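Local coordinates for Abbfa_003403 (Acinetobacter baumannii, PDB 4ZXH), which is a four-domain nonribosomal peptide synthetase that probably activates an amino acid, carries it on phosphopantetheine, joins it to an acyl group and releases the product, at residues Ala63-Tyr68 / Asp161-Arg165; Ala174-Phe180 / Ser289-Gly295. All blocks are in the same frame, centred on the assembly; numbering follows the deposited sequence.

Interaction 1 (Ala63-Tyr68 / Asp161-Arg165); sequences AVMHDY and DVSKR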
ATOM      1  N   ALA A  63      24.596 -15.083  39.699  1.00 52.02           N
ATOM      2  CA  ALA A  63      25.794 -14.247  39.814  1.00 50.85           C
ATOM      3  C   ALA A  63      25.885 -13.263  38.654  1.00 53.67           C
ATOM      4  O   ALA A  63      26.272 -12.103  38.833  1.00 47.56           O
ATOM      5  CB  ALA A  63      27.032 -15.105  39.868  1.00 34.32           C
ATOM      6  N   VAL A  64      25.522 -13.742  37.466  1.00 30.71           N
ATOM      7  CA  VAL A  64      25.554 -12.917  36.280  1.00 38.95           C
ATOM      8  C   VAL A  64      24.507 -11.803  36.371  1.00 47.02           C
ATOM      9  O   VAL A  64      24.836 -10.626  36.181  1.00 55.24           O
ATOM     10  CB  VAL A  64      25.331 -13.749  35.008  1.00 31.36           C
ATOM     11  CG1 VAL A  64      24.989 -12.836  33.860  1.00 26.78           C
ATOM     12  CG2 VAL A  64      26.575 -14.524  34.665  1.00 28.24           C
ATOM     13  N   MET A  65      23.262 -12.177  36.673  1.00 34.28           N
ATOM     14  CA  MET A  65      22.167 -11.220  36.835  1.00 33.54           C
ATOM     15  C   MET A  65      22.496 -10.091  37.824  1.00 36.23           C
ATOM     16  O   MET A  65      22.097  -8.941  37.633  1.00 42.79           O
ATOM     17  CB  MET A  65      20.899 -11.948  37.298  1.00 36.22           C
ATOM     18  CG  MET A  65      20.000 -12.500  36.194  1.00 36.02           C
ATOM     19  SD  MET A  65      18.454 -13.136  36.899  1.00 35.07           S
ATOM     20  CE  MET A  65      17.735 -11.582  37.439  1.00 72.47           C
ATOM     21  N   HIS A  66      23.209 -10.440  38.888  1.00 32.59           N
ATOM     22  CA  HIS A  66      23.625  -9.493  39.921  1.00 34.17           C
ATOM     23  C   HIS A  66      24.742  -8.564  39.450  1.00 38.37           C
ATOM     24  O   HIS A  66      24.752  -7.384  39.788  1.00 43.56           O
ATOM     25  CB  HIS A  66      24.088 -10.258  41.166  1.00 37.13           C
ATOM     26  CG  HIS A  66      24.615  -9.381  42.256  1.00 45.28           C
ATOM     27  ND1 HIS A  66      25.921  -8.939  42.290  1.00 54.90           N
ATOM     28  CD2 HIS A  66      24.015  -8.865  43.354  1.00 47.22           C
ATOM     29  CE1 HIS A  66      26.106  -8.191  43.363  1.00 53.72           C
ATOM     30  NE2 HIS A  66      24.964  -8.128  44.025  1.00 55.29           N
ATOM     31  N   ASP A  67      25.681  -9.107  38.678  1.00 34.47           N
ATOM     32  CA  ASP A  67      26.854  -8.356  38.245  1.00 36.93           C
ATOM     33  C   ASP A  67      26.609  -7.401  37.070  1.00 39.32           C
ATOM     34  O   ASP A  67      27.356  -6.436  36.891  1.00 46.38           O
ATOM     35  CB  ASP A  67      27.980  -9.321  37.871  1.00 46.45           C
ATOM     36  CG  ASP A  67      28.630  -9.972  39.084  1.00 54.48           C
ATOM     37  OD1 ASP A  67      28.380  -9.533  40.228  1.00 54.92           O
ATOM     38  OD2 ASP A  67      29.416 -10.920  38.885  1.00 57.66           O
ATOM     39  N   TYR A  68      25.577  -7.674  36.274  1.00 33.43           N
ATOM     40  CA  TYR A  68      25.285  -6.878  35.080  1.00 33.60           C
ATOM     41  C   TYR A  68      23.866  -6.301  35.139  1.00 33.87           C
ATOM     42  O   TYR A  68      22.900  -6.949  34.726  1.00 33.62           O
ATOM     43  CB  TYR A  68      25.479  -7.723  33.809  1.00 28.06           C
ATOM     44  CG  TYR A  68      26.844  -8.376  33.747  1.00 38.91           C
ATOM     45  CD1 TYR A  68      28.004  -7.647  34.041  1.00 40.33           C
ATOM     46  CD2 TYR A  68      26.980  -9.726  33.426  1.00 37.10           C
ATOM     47  CE1 TYR A  68      29.262  -8.239  33.998  1.00 35.73           C
ATOM     48  CE2 TYR A  68      28.237 -10.336  33.387  1.00 38.44           C
ATOM     49  CZ  TYR A  68      29.375  -9.590  33.674  1.00 42.97           C
ATOM     50  OH  TYR A  68      30.620 -10.200  33.634  1.00 44.77           O
ATOM     51  N   ASP A 161      32.307 -14.309  28.778  1.00 34.27           N
ATOM     52  CA  ASP A 161      32.298 -14.268  30.231  1.00 29.67           C
ATOM     53  C   ASP A 161      31.608 -15.482  30.860  1.00 34.15           C
ATOM     54  O   ASP A 161      32.163 -16.117  31.751  1.00 40.99           O
ATOM     55  CB  ASP A 161      31.617 -12.996  30.709  1.00 34.76           C
ATOM     56  CG  ASP A 161      31.890 -12.701  32.163  1.00 41.73           C
ATOM     57  OD1 ASP A 161      33.045 -12.317  32.494  1.00 55.44           O
ATOM     58  OD2 ASP A 161      30.938 -12.830  32.963  1.00 34.12           O
ATOM     59  N   VAL A 162      30.410 -15.819  30.394  1.00 37.97           N
ATOM     60  CA  VAL A 162      29.678 -16.911  31.021  1.00 35.66           C
ATOM     61  C   VAL A 162      30.361 -18.256  30.762  1.00 45.28           C
ATOM     62  O   VAL A 162      30.353 -19.145  31.614  1.00 50.15           O
ATOM     63  CB  VAL A 162      28.228 -16.939  30.543  1.00 31.53           C
ATOM     64  CG1 VAL A 162      27.493 -18.148  31.103  1.00 26.16           C
ATOM     65  CG2 VAL A 162      27.544 -15.674  30.987  1.00 25.73           C
ATOM     66  N   SER A 163      30.985 -18.391  29.601  1.00 39.76           N
ATOM     67  CA  SER A 163      31.757 -19.583  29.297  1.00 30.12           C
ATOM     68  C   SER A 163      32.939 -19.772  30.258  1.00 40.00           C
ATOM     69  O   SER A 163      33.268 -20.893  30.640  1.00 47.04           O
ATOM     70  CB  SER A 163      32.255 -19.513  27.861  1.00 32.40           C
ATOM     71  OG  SER A 163      31.198 -19.761  26.951  1.00 32.98           O
ATOM     72  N   LYS A 164      33.585 -18.676  30.641  1.00 36.37           N
ATOM     73  CA  LYS A 164      34.673 -18.758  31.595  1.00 39.58           C
ATOM     74  C   LYS A 164      34.139 -19.224  32.947  1.00 38.48           C
ATOM     75  O   LYS A 164      34.746 -20.069  33.618  1.00 37.53           O
ATOM     76  CB  LYS A 164      35.388 -17.413  31.745  1.00 32.85           C
ATOM     77  CG  LYS A 164      36.522 -17.452  32.772  1.00 34.85           C
ATOM     78  CD  LYS A 164      37.163 -16.094  32.969  1.00 53.60           C
ATOM     79  CE  LYS A 164      36.133 -15.048  33.415  1.00 62.33           C
ATOM     80  NZ  LYS A 164      36.725 -13.676  33.581  1.00 69.31           N
ATOM     81  N   ARG A 165      33.007 -18.665  33.354  1.00 31.97           N
ATOM     82  CA  ARG A 165      32.421 -19.030  34.629  1.00 32.63           C
ATOM     83  C   ARG A 165      32.097 -20.515  34.650  1.00 40.88           C
ATOM     84  O   ARG A 165      32.168 -21.158  35.697  1.00 47.71           O
ATOM     85  CB  ARG A 165      31.173 -18.210  34.908  1.00 31.73           C
ATOM     86  CG  ARG A 165      31.429 -16.727  35.099  1.00 31.92           C
ATOM     87  CD  ARG A 165      30.105 -16.018  35.218  1.00 30.99           C
ATOM     88  NE  ARG A 165      30.213 -14.567  35.192  1.00 38.11           N
ATOM     89  CZ  ARG A 165      29.977 -13.777  36.237  1.00 43.59           C
ATOM     90  NH1 ARG A 165      29.614 -14.308  37.399  1.00 47.93           N
ATOM     91  NH2 ARG A 165      30.087 -12.455  36.120  1.00 38.68           N
TER
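Arg165 reaches from one helix to another and touches Ala63, Val64, Asp67 and Tyr68, showing how one long side chain can bridge two helical segments, 63-67 and 161-165, whose axes come no nearer than 12.1 Å. From CB the chain leaves with CG anti to the carbonyl carbon (chi1 -66°) and runs extended to NE. CD passes Val64 CG2, and the same methyl lies over one face of the guanidinium, 3.7 Å from NE. NE turns back to its own helix and bonds Asp161 OD2 at 2.9 Å; NH2 adds a longer bond to that oxygen, a side-on grip. NH1 packs against Ala63 CB. NH2 also gives a nearly straight bond (169°) to Asp67 OD2 at 3.2 Å, in the guanidinium plane and on the anti lone pair of the carboxylate. Tyr68 OH donates to Asp161 OD2 from above the carboxylate plane (2.7 Å), so three donor atoms converge on one oxygen, which probably favours the ionised acid. Alongside, Val64 CG2 meets Val162 CG2 at 4.0 Å, and Val162 lines the bound phospholipid's pocket. The result is an interhelical salt-bridge network between helices 56-67 and 152-165 of the condensation domain, a member of the CoA-dependent acyltransferase clan.

Interaction 2 (Ala174-Phe180 / Ser289-Gly295); sequences AVNGIEF and SLRNALG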
ATOM      1  N   ALA A 174      37.017  -8.257  31.501  1.00 43.09           N
ATOM      2  CA  ALA A 174      35.914  -7.804  32.345  1.00 42.10           C
ATOM      3  C   ALA A 174      34.818  -7.106  31.517  1.00 44.98           C
ATOM      4  O   ALA A 174      35.092  -6.394  30.549  1.00 46.54           O
ATOM      5  CB  ALA A 174      36.422  -6.883  33.435  1.00 37.31           C
ATOM      6  N   VAL A 175      33.574  -7.326  31.914  1.00 36.66           N
ATOM      7  CA  VAL A 175      32.438  -6.800  31.189  1.00 35.42           C
ATOM      8  C   VAL A 175      31.783  -5.675  31.988  1.00 40.39           C
ATOM      9  O   VAL A 175      31.496  -5.829  33.172  1.00 45.39           O
ATOM     10  CB  VAL A 175      31.392  -7.908  30.910  1.00 40.73           C
ATOM     11  CG1 VAL A 175      30.273  -7.379  30.020  1.00 46.52           C
ATOM     12  CG2 VAL A 175      32.046  -9.126  30.267  1.00 36.11           C
ATOM     13  N   ASN A 176      31.544  -4.538  31.354  1.00 42.37           N
ATOM     14  CA  ASN A 176      30.806  -3.475  32.027  1.00 38.97           C
ATOM     15  C   ASN A 176      29.318  -3.532  31.687  1.00 38.81           C
ATOM     16  O   ASN A 176      28.927  -3.418  30.518  1.00 52.59           O
ATOM     17  CB  ASN A 176      31.390  -2.111  31.668  1.00 39.15           C
ATOM     18  CG  ASN A 176      30.828  -0.993  32.531  1.00 46.52           C
ATOM     19  OD1 ASN A 176      29.642  -0.986  32.876  1.00 46.05           O
ATOM     20  ND2 ASN A 176      31.687  -0.053  32.904  1.00 48.39           N
ATOM     21  N   GLY A 177      28.488  -3.714  32.712  1.00 36.20           N
ATOM     22  CA  GLY A 177      27.053  -3.863  32.517  1.00 29.56           C
ATOM     23  C   GLY A 177      26.285  -2.678  33.084  1.00 49.86           C
ATOM     24  O   GLY A 177      25.079  -2.788  33.291  1.00 29.78           O
ATOM     25  N   ILE A 178      26.981  -1.559  33.342  1.00 31.75           N
ATOM     26  CA  ILE A 178      26.354  -0.345  33.872  1.00 32.78           C
ATOM     27  C   ILE A 178      26.636   0.929  33.030  1.00 48.43           C
ATOM     28  O   ILE A 178      25.981   1.966  33.200  1.00 39.11           O
ATOM     29  CB  ILE A 178      26.802  -0.089  35.338  1.00 40.42           C
ATOM     30  CG1 ILE A 178      25.911   0.959  36.022  1.00 40.11           C
ATOM     31  CG2 ILE A 178      28.237   0.341  35.381  1.00 36.19           C
ATOM     32  CD1 ILE A 178      24.413   0.616  36.011  1.00 38.03           C
ATOM     33  N   GLU A 179      27.594   0.854  32.110  1.00 41.61           N
ATOM     34  CA  GLU A 179      27.964   2.026  31.319  1.00 36.24           C
ATOM     35  C   GLU A 179      26.853   2.495  30.354  1.00 39.68           C
ATOM     36  O   GLU A 179      26.735   3.685  30.092  1.00 42.37           O
ATOM     37  CB  GLU A 179      29.248   1.743  30.535  1.00 33.90           C
ATOM     38  CG  GLU A 179      29.708   2.909  29.649  1.00 49.22           C
ATOM     39  CD  GLU A 179      30.336   4.061  30.433  1.00 70.07           C
ATOM     40  OE1 GLU A 179      30.723   3.860  31.617  1.00 65.08           O
ATOM     41  OE2 GLU A 179      30.442   5.173  29.853  1.00 81.64           O
ATOM     42  N   PHE A 180      26.045   1.571  29.833  1.00 35.70           N
ATOM     43  CA  PHE A 180      24.986   1.915  28.866  1.00 37.16           C
ATOM     44  C   PHE A 180      24.104   3.069  29.339  1.00 41.51           C
ATOM     45  O   PHE A 180      23.617   3.873  28.554  1.00 52.45           O
ATOM     46  CB  PHE A 180      24.094   0.692  28.573  1.00 29.10           C
ATOM     47  CG  PHE A 180      23.253   0.254  29.751  1.00 42.08           C
ATOM     48  CD1 PHE A 180      23.830  -0.433  30.829  1.00 49.59           C
ATOM     49  CD2 PHE A 180      21.889   0.537  29.795  1.00 38.38           C
ATOM     50  CE1 PHE A 180      23.054  -0.839  31.918  1.00 40.43           C
ATOM     51  CE2 PHE A 180      21.109   0.137  30.878  1.00 36.55           C
ATOM     52  CZ  PHE A 180      21.692  -0.554  31.943  1.00 36.09           C
ATOM     53  N   SER A 289      36.426   3.358  25.550  1.00 66.65           N
ATOM     54  CA  SER A 289      35.635   3.178  26.758  1.00 62.64           C
ATOM     55  C   SER A 289      34.434   2.229  26.600  1.00 60.29           C
ATOM     56  O   SER A 289      33.959   1.655  27.581  1.00 59.42           O
ATOM     57  CB  SER A 289      35.145   4.546  27.237  1.00 69.12           C
ATOM     58  OG  SER A 289      34.052   4.418  28.131  1.00 71.58           O
ATOM     59  N   LEU A 290      33.947   2.070  25.371  1.00 55.39           N
ATOM     60  CA  LEU A 290      32.732   1.299  25.110  1.00 49.81           C
ATOM     61  C   LEU A 290      32.949  -0.124  24.619  1.00 46.02           C
ATOM     62  O   LEU A 290      31.977  -0.828  24.318  1.00 42.12           O
ATOM     63  CB  LEU A 290      31.870   2.014  24.076  1.00 51.16           C
ATOM     64  CG  LEU A 290      31.302   3.358  24.493  1.00 48.56           C
ATOM     65  CD1 LEU A 290      30.641   4.013  23.296  1.00 45.96           C
ATOM     66  CD2 LEU A 290      30.322   3.157  25.632  1.00 40.61           C
ATOM     67  N   ARG A 291      34.208  -0.542  24.525  1.00 45.10           N
ATOM     68  CA  ARG A 291      34.542  -1.859  23.973  1.00 50.08           C
ATOM     69  C   ARG A 291      34.063  -3.040  24.832  1.00 46.36           C
ATOM     70  O   ARG A 291      33.707  -4.097  24.313  1.00 42.55           O
ATOM     71  CB  ARG A 291      36.050  -1.957  23.771  1.00 64.44           C
ATOM     72  CG  ARG A 291      36.578  -0.955  22.795  1.00 69.58           C
ATOM     73  CD  ARG A 291      35.895  -1.130  21.470  1.00 76.15           C
ATOM     74  NE  ARG A 291      36.378  -0.159  20.500  1.00 90.53           N
ATOM     75  CZ  ARG A 291      37.480  -0.322  19.777  1.00 99.17           C
ATOM     76  NH1 ARG A 291      38.209  -1.426  19.921  1.00 96.04           N
ATOM     77  NH2 ARG A 291      37.850   0.620  18.917  1.00102.89           N
ATOM     78  N   ASN A 292      34.066  -2.856  26.147  1.00 46.18           N
ATOM     79  CA  ASN A 292      33.682  -3.918  27.064  1.00 39.51           C
ATOM     80  C   ASN A 292      32.251  -3.748  27.586  1.00 41.50           C
ATOM     81  O   ASN A 292      31.800  -4.511  28.444  1.00 42.94           O
ATOM     82  CB  ASN A 292      34.659  -3.969  28.237  1.00 42.79           C
ATOM     83  CG  ASN A 292      34.611  -2.705  29.095  1.00 62.05           C
ATOM     84  OD1 ASN A 292      34.314  -1.608  28.602  1.00 62.37           O
ATOM     85  ND2 ASN A 292      34.895  -2.858  30.390  1.00 70.42           N
ATOM     86  N   ALA A 293      31.531  -2.760  27.065  1.00 33.33           N
ATOM     87  CA  ALA A 293      30.218  -2.424  27.611  1.00 35.91           C
ATOM     88  C   ALA A 293      29.081  -3.226  26.996  1.00 35.11           C
ATOM     89  O   ALA A 293      28.978  -3.371  25.776  1.00 34.25           O
ATOM     90  CB  ALA A 293      29.940  -0.932  27.435  1.00 38.74           C
ATOM     91  N   LEU A 294      28.209  -3.742  27.848  1.00 33.52           N
ATOM     92  CA  LEU A 294      26.974  -4.313  27.349  1.00 32.37           C
ATOM     93  C   LEU A 294      26.012  -3.185  26.956  1.00 36.29           C
ATOM     94  O   LEU A 294      25.962  -2.152  27.614  1.00 47.45           O
ATOM     95  CB  LEU A 294      26.337  -5.197  28.400  1.00 34.18           C
ATOM     96  CG  LEU A 294      27.133  -6.386  28.876  1.00 28.40           C
ATOM     97  CD1 LEU A 294      26.415  -6.968  30.056  1.00 36.34           C
ATOM     98  CD2 LEU A 294      27.226  -7.387  27.767  1.00 27.55           C
ATOM     99  N   GLY A 295      25.264  -3.379  25.882  1.00 26.75           N
ATOM    100  CA  GLY A 295      24.267  -2.409  25.484  1.00 37.36           C
ATOM    101  C   GLY A 295      23.925  -2.470  24.012  1.00 37.29           C
ATOM    102  O   GLY A 295      24.459  -3.295  23.275  1.00 38.85           O
TER
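Residues 174-177 run parallel to residues 292-294 and join them by one beta bridge, Asn176 with Ala293, in which Asn176 N donates to Asn292 O (2.9 Å) and Leu294 N to Asn176 O (2.8 Å). The second bond is nearly straight, whereas in the first the donor stands above the carbonyl plane. Ala293 CA adds a CH...O contact to Asn176 O. A short bridge thus positions varied side chains. The Val175 and Leu294 side chains cross at about a right angle, Val175 CG1 meeting Leu294 CG at 3.5 Å, while Leu294 CD1 reaches Gly177 CA. Asn292 sets its CB and amide ND2 close to Ala174 O, with ND2 3.8 Å from Asn176 CB. With Asn176 CG anti to the backbone N (chi1 -170°), OD1 accepts from Ile178 N, which makes an Asx turn, and from Glu179 N, which completes an Asx motif where the chain enters helix 179-187. Glu179 lays CG against Leu290 CD2 (4.1 Å), and the bend at chi2 carries the carboxylate toward Ser289, OE2 stopping 4.1 Å from OG; Phe180 CB rests 3.5 Å from Leu294 O. Gly295 O is taken up by Ser154 on helix 152-165. Both hydrogen bonds across are backbone to backbone, and the side chains add mostly van der Waals packing, some of it against carbonyl oxygens, so the contact depends chiefly on main-chain geometry, without a salt bridge.

From the N terminus, helix 56-67 opens the first loop, which takes in strands 94-98, 127-135 and 138-146 of a six-stranded sheet before helix 152-165 returns to close it at interaction 1. A short connection then brings the chain to residues 174-180, and a second, more helical loop closes at residues 289-295, between strands 275-279 and 302-306. The two loops follow in series, neither nesting nor crossing, yet their contacts adjoin, with centres 13 Å apart. Tyr68 and Asp161 pack on Val175, and Tyr68 CB lies 3.9 Å from Leu294 CD1. Successive closures thus unite two helices, an interhelical linker and a loop distant in sequence, all of the condensation domain.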